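Local atomic coordinates of copper-transporting ATPase RAN1 (Arabidopsis thaliana, PDB entry 3DXS), a protein that probably pumps copper across membranes at the cost of ATP, this fragment being a metal-binding domain that carries a CxxC motif. Residues G7-T12 and L38-D43; N28-A33 and A42-D47. The protein carries 1 engineered substitution. All blocks are in the same frame, centred on the assembly; numbering follows the deposited sequence.

Contact 1. Residues G7-T12 and L38-D43; sequences GVTGMT and LQNRAD. With LI (lithium ion), chain C.
At the metal-binding end of the ferredoxin-like fold, where strand 2-9 runs out into the loop that leads to the CxxC motif, Val-8 of strand 2-9 meets Asn-40, the residue just before strand 41-46. Val-8 N donates to Asn-40 O over 2.8 Å, and Asn-40 CB lies 3.2 Å from Val-8 O. Asn-40 O also takes a CA-H contact from Gly-7, which forms an antiparallel non-hydrogen-bonded pair with Arg-41. Asn-40 and Arg-41 both face Ala-36 in a G1 beta bulge; Asn-40 has positive phi (59°), a backbone shape that asparagine tolerates better than most residues. With CG anti to the carbonyl carbon (chi1 -60°), its amide is turned so that OD1 meets a lithium ion at 2.1 Å; three waters bind the ion too. One of these waters lies 2.6 Å from Met-11 O, while another donates to Leu-38 O, so the ion links both segments through solvent. Beside Leu-24 of helix 14-25, the short methyl of Ala-42 packs against Val-8, CB to CG2 4.0 Å. Flexible Met-11, its chain bent at chi3 (-68°), reaches Cys-16 and Val-20 of helix 14-25 and brings its methyl CE to 4.2 Å from Asn-40 CA.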
loop_
_atom_site.group_PDB
_atom_site.type_symbol
_atom_site.label_atom_id
_atom_site.label_comp_id
_atom_site.label_asym_id
_atom_site.label_seq_id
_atom_site.Cartn_x
_atom_site.Cartn_y
_atom_site.Cartn_z
ATOM N N GLY A 7 1.162 7.015 -1.019
ATOM C CA GLY A 7 0.536 7.939 -0.081
ATOM C C GLY A 7 -0.846 7.425 0.255
ATOM O O GLY A 7 -1.585 6.966 -0.608
ATOM N N VAL A 8 -1.163 7.487 1.539
ATOM C CA VAL A 8 -2.463 7.067 2.046
ATOM C C VAL A 8 -3.031 8.101 3.004
ATOM O O VAL A 8 -2.363 8.519 3.950
ATOM C CB VAL A 8 -2.350 5.728 2.790
ATOM C CG1 VAL A 8 -3.740 5.226 3.213
ATOM C CG2 VAL A 8 -1.584 4.690 1.936
ATOM N N THR A 9 -4.261 8.515 2.727
ATOM C CA THR A 9 -4.938 9.425 3.648
ATOM C C THR A 9 -6.146 8.777 4.302
ATOM O O THR A 9 -6.854 7.951 3.734
ATOM C CB THR A 9 -5.254 10.799 3.014
ATOM O OG1 THR A 9 -6.186 10.658 1.938
ATOM C CG2 THR A 9 -3.971 11.449 2.509
ATOM N N GLY A 10 -6.299 9.117 5.565
ATOM C CA GLY A 10 -7.417 8.638 6.351
ATOM C C GLY A 10 -7.064 7.766 7.525
ATOM O O GLY A 10 -7.909 7.475 8.361
ATOM N N MET A 11 -5.811 7.341 7.583
ATOM C CA MET A 11 -5.351 6.504 8.704
ATOM C C MET A 11 -5.147 7.357 9.929
ATOM O O MET A 11 -4.358 8.302 9.904
ATOM C CB MET A 11 -4.028 5.797 8.391
ATOM C CG MET A 11 -4.018 4.973 7.114
ATOM S SD MET A 11 -2.495 4.023 6.983
ATOM C CE MET A 11 -1.317 5.359 6.746
ATOM N N THR A 12 -5.845 7.013 11.004
ATOM C CA THR A 12 -5.718 7.779 12.258
ATOM C C THR A 12 -5.558 6.951 13.519
ATOM O O THR A 12 -5.586 7.469 14.629
ATOM C CB THR A 12 -6.877 8.786 12.443
ATOM O OG1 THR A 12 -8.115 8.086 12.588
ATOM C CG2 THR A 12 -6.984 9.756 11.264
ATOM N N LEU A 38 2.187 7.462 10.849
ATOM C CA LEU A 38 2.475 8.889 11.102
ATOM C C LEU A 38 2.760 9.664 9.823
ATOM O O LEU A 38 2.536 10.876 9.755
ATOM C CB LEU A 38 3.632 9.078 12.093
ATOM C CG LEU A 38 3.236 9.107 13.572
ATOM C CD1 LEU A 38 2.379 7.919 13.966
ATOM C CD2 LEU A 38 4.501 9.189 14.425
ATOM N N GLN A 39 3.218 8.949 8.806
ATOM C CA GLN A 39 3.775 9.603 7.603
ATOM C C GLN A 39 2.889 9.523 6.371
ATOM O O GLN A 39 3.253 9.987 5.293
ATOM C CB GLN A 39 5.164 9.058 7.292
ATOM C CG GLN A 39 6.219 9.510 8.293
ATOM C CD GLN A 39 6.176 11.014 8.573
ATOM O OE1 GLN A 39 5.845 11.817 7.702
ATOM N NE2 GLN A 39 6.534 11.398 9.798
ATOM N N ASN A 40 1.704 8.955 6.562
ATOM C CA ASN A 40 0.727 8.747 5.465
ATOM C C ASN A 40 1.291 7.888 4.353
ATOM O O ASN A 40 1.072 8.141 3.172
ATOM C CB ASN A 40 0.245 10.061 4.834
ATOM C CG ASN A 40 -0.437 10.977 5.826
ATOM O OD1 ASN A 40 -0.623 10.624 6.988
ATOM N ND2 ASN A 40 -0.812 12.163 5.371
ATOM N N ARG A 41 2.041 6.884 4.759
ATOM C CA ARG A 41 2.823 6.055 3.829
ATOM C C ARG A 41 2.583 4.572 3.939
ATOM O O ARG A 41 2.435 4.017 5.011
ATOM C CB ARG A 41 4.319 6.323 4.037
ATOM C CG ARG A 41 4.843 7.555 3.310
ATOM C CD ARG A 41 5.284 7.234 1.880
ATOM N NE ARG A 41 6.455 6.374 1.873
ATOM C CZ ARG A 41 7.709 6.818 1.959
ATOM N NH1 ARG A 41 7.974 8.124 2.038
ATOM N NH2 ARG A 41 8.704 5.958 1.970
ATOM N N ALA A 42 2.554 3.955 2.773
ATOM C CA ALA A 42 2.622 2.507 2.635
ATOM C C ALA A 42 3.639 2.158 1.565
ATOM O O ALA A 42 3.492 2.507 0.395
ATOM C CB ALA A 42 1.228 1.923 2.281
ATOM N N ASP A 43 4.675 1.479 2.010
ATOM C CA ASP A 43 5.777 1.061 1.151
ATOM C C ASP A 43 5.586 -0.392 0.753
ATOM O O ASP A 43 5.487 -1.288 1.584
ATOM C CB ASP A 43 7.105 1.289 1.857
ATOM C CG ASP A 43 7.401 2.750 2.042
ATOM O OD1 ASP A 43 6.662 3.566 1.470
ATOM O OD2 ASP A 43 8.364 3.074 2.767
HETATM LI LI LI C . -1.454 11.036 8.889
HETATM O O HOH W 1 -3.249 8.413 6.445
HETATM O O HOH W 2 -2.030 9.224 9.037
HETATM O O HOH W 3 0.024 12.062 9.735
HETATM O O HOH W 4 -2.991 12.138 8.535
#

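Contact 2. Residues N28-A33 and A42-D47; sequences NGVFKA and ADVVFD
The hairpin of strands 30-36 and 41-46, at one edge of the ferredoxin-like sheet, contains a classic beta bulge in which Phe-31 and Lys-32 both face Val-45. Backbone bonds define it: Val-45 O accepts from Phe-31 N at 2.8 Å and from Lys-32 N at a longer 3.3 Å, while Val-45 N returns a bond to Lys-32 O. Beyond the bulge, Asp-47 N donates to Gly-29 O at 2.9 Å. Gly-29 turns the chain with positive phi (105°), where a side chain would press on the preceding carbonyl oxygen.

Apolar contacts occupy both faces. On the face of Val-30, Ala-33, Val-44 and Phe-46, which the helices cover, Val-30 and Val-44 cross at about a right angle, CG1 to CG1 3.9 Å; beta-branched valines suit extended strands and pack here. Phe-46 CG stands between its backbone N and carbonyl carbon (chi1 69°), and the ring leads away from strand 30-36 to Ile-56 of helix 53-63. On the other side, the side chains of Lys-32 and Val-45 meet at their CB atoms (4.1 Å), the extended lysine chain carrying its charge away. Phe-31 lies alongside Val-45, pointing the same way, with ring atom CD2 4.0 Å from Val-45 CG1.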
loop_
_atom_site.group_PDB
_atom_site.type_symbol
_atom_site.label_atom_id
_atom_site.label_comp_id
_atom_site.label_asym_id
_atom_site.label_seq_id
_atom_site.Cartn_x
_atom_site.Cartn_y
_atom_site.Cartn_z
ATOM N N ASN A 28 -2.511 -10.404 -4.535
ATOM C CA ASN A 28 -1.601 -11.366 -5.197
ATOM C C ASN A 28 -0.486 -10.616 -5.895
ATOM O O ASN A 28 -0.733 -9.730 -6.693
ATOM C CB ASN A 28 -2.335 -12.243 -6.224
ATOM C CG ASN A 28 -1.479 -13.393 -6.726
ATOM O OD1 ASN A 28 -1.269 -13.554 -7.937
ATOM N ND2 ASN A 28 -0.976 -14.199 -5.802
ATOM N N GLY A 29 0.737 -10.983 -5.561
ATOM C CA GLY A 29 1.943 -10.371 -6.128
ATOM C C GLY A 29 2.668 -9.421 -5.190
ATOM O O GLY A 29 3.814 -9.042 -5.421
ATOM N N VAL A 30 1.984 -9.017 -4.134
ATOM C CA VAL A 30 2.629 -8.194 -3.099
ATOM C C VAL A 30 3.449 -9.078 -2.178
ATOM O O VAL A 30 2.937 -10.039 -1.592
ATOM C CB VAL A 30 1.607 -7.357 -2.296
ATOM C CG1 VAL A 30 2.259 -6.725 -1.065
ATOM C CG2 VAL A 30 0.998 -6.312 -3.209
ATOM N N PHE A 31 4.731 -8.737 -2.063
ATOM C CA PHE A 31 5.685 -9.509 -1.248
ATOM C C PHE A 31 5.810 -8.958 0.157
ATOM O O PHE A 31 5.883 -9.707 1.128
ATOM C CB PHE A 31 7.068 -9.574 -1.916
ATOM C CG PHE A 31 8.136 -10.173 -1.040
ATOM C CD1 PHE A 31 8.205 -11.549 -0.858
ATOM C CD2 PHE A 31 9.064 -9.372 -0.387
ATOM C CE1 PHE A 31 9.178 -12.117 -0.041
ATOM C CE2 PHE A 31 10.045 -9.936 0.428
ATOM C CZ PHE A 31 10.099 -11.312 0.600
ATOM N N LYS A 32 5.821 -7.636 0.254
ATOM C CA LYS A 32 5.949 -6.953 1.549
ATOM C C LYS A 32 5.237 -5.612 1.532
ATOM O O LYS A 32 5.261 -4.885 0.551
ATOM C CB LYS A 32 7.427 -6.737 1.910
ATOM C CG LYS A 32 7.698 -6.488 3.395
ATOM C CD LYS A 32 9.205 -6.429 3.659
ATOM C CE LYS A 32 9.547 -6.397 5.146
ATOM N NZ LYS A 32 11.015 -6.365 5.374
ATOM N N ALA A 33 4.594 -5.318 2.645
ATOM C CA ALA A 33 3.923 -4.026 2.851
ATOM C C ALA A 33 4.235 -3.473 4.232
ATOM O O ALA A 33 4.015 -4.115 5.254
ATOM C CB ALA A 33 2.402 -4.173 2.643
ATOM N N ALA A 42 2.554 3.955 2.773
ATOM C CA ALA A 42 2.622 2.507 2.635
ATOM C C ALA A 42 3.639 2.158 1.565
ATOM O O ALA A 42 3.492 2.507 0.395
ATOM C CB ALA A 42 1.228 1.923 2.281
ATOM N N ASP A 43 4.675 1.479 2.010
ATOM C CA ASP A 43 5.777 1.061 1.151
ATOM C C ASP A 43 5.586 -0.392 0.753
ATOM O O ASP A 43 5.487 -1.288 1.584
ATOM C CB ASP A 43 7.105 1.289 1.857
ATOM C CG ASP A 43 7.401 2.750 2.042
ATOM O OD1 ASP A 43 6.662 3.566 1.470
ATOM O OD2 ASP A 43 8.364 3.074 2.767
ATOM N N VAL A 44 5.508 -0.603 -0.549
ATOM C CA VAL A 44 5.106 -1.902 -1.100
ATOM C C VAL A 44 6.099 -2.477 -2.096
ATOM O O VAL A 44 6.456 -1.867 -3.103
ATOM C CB VAL A 44 3.698 -1.802 -1.760
ATOM C CG1 VAL A 44 3.206 -3.168 -2.206
ATOM C CG2 VAL A 44 2.687 -1.149 -0.799
ATOM N N VAL A 45 6.522 -3.682 -1.767
ATOM C CA VAL A 45 7.397 -4.500 -2.615
ATOM C C VAL A 45 6.526 -5.518 -3.332
ATOM O O VAL A 45 5.784 -6.257 -2.700
ATOM C CB VAL A 45 8.486 -5.204 -1.798
ATOM C CG1 VAL A 45 9.335 -6.073 -2.703
ATOM C CG2 VAL A 45 9.368 -4.174 -1.058
ATOM N N PHE A 46 6.577 -5.494 -4.656
ATOM C CA PHE A 46 5.645 -6.283 -5.467
ATOM C C PHE A 46 6.279 -6.801 -6.750
ATOM O O PHE A 46 7.256 -6.260 -7.249
ATOM C CB PHE A 46 4.389 -5.455 -5.816
ATOM C CG PHE A 46 4.651 -4.303 -6.782
ATOM C CD1 PHE A 46 5.123 -3.096 -6.320
ATOM C CD2 PHE A 46 4.425 -4.433 -8.136
ATOM C CE1 PHE A 46 5.377 -2.055 -7.197
ATOM C CE2 PHE A 46 4.662 -3.390 -9.008
ATOM C CZ PHE A 46 5.138 -2.204 -8.536
ATOM N N ASP A 47 5.663 -7.857 -7.248
ATOM C CA ASP A 47 6.057 -8.509 -8.510
ATOM C C ASP A 47 5.199 -7.942 -9.645
ATOM O O ASP A 47 4.008 -8.238 -9.712
ATOM C CB ASP A 47 5.844 -10.027 -8.401
ATOM C CG ASP A 47 6.049 -10.755 -9.717
ATOM O OD1 ASP A 47 6.387 -10.112 -10.725
ATOM O OD2 ASP A 47 5.853 -11.986 -9.733
#

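In the fold
Strand 41-46 belongs to both contacts: its beginning pairs with strand 2-9 in contact 1 and its later part with strand 30-36 in contact 2, so it is an inner strand of the four-stranded sheet. The centres of the two contacts lie about 16 Å apart, on opposite sides of the chain's centre. Contact 1 is at the metal end: the side chain of Met-11 is about 6 Å from the zinc ion held by Cys-13 and Cys-16, and Asn-40 OD1 binds lithium. Contact 2 lies toward the other end, its Asp-43 side chain about 13 Å from that lithium ion. Leu-24 of helix 14-25 touches Ala-42, Ala-33 and Val-44, packing one helix over both contacts.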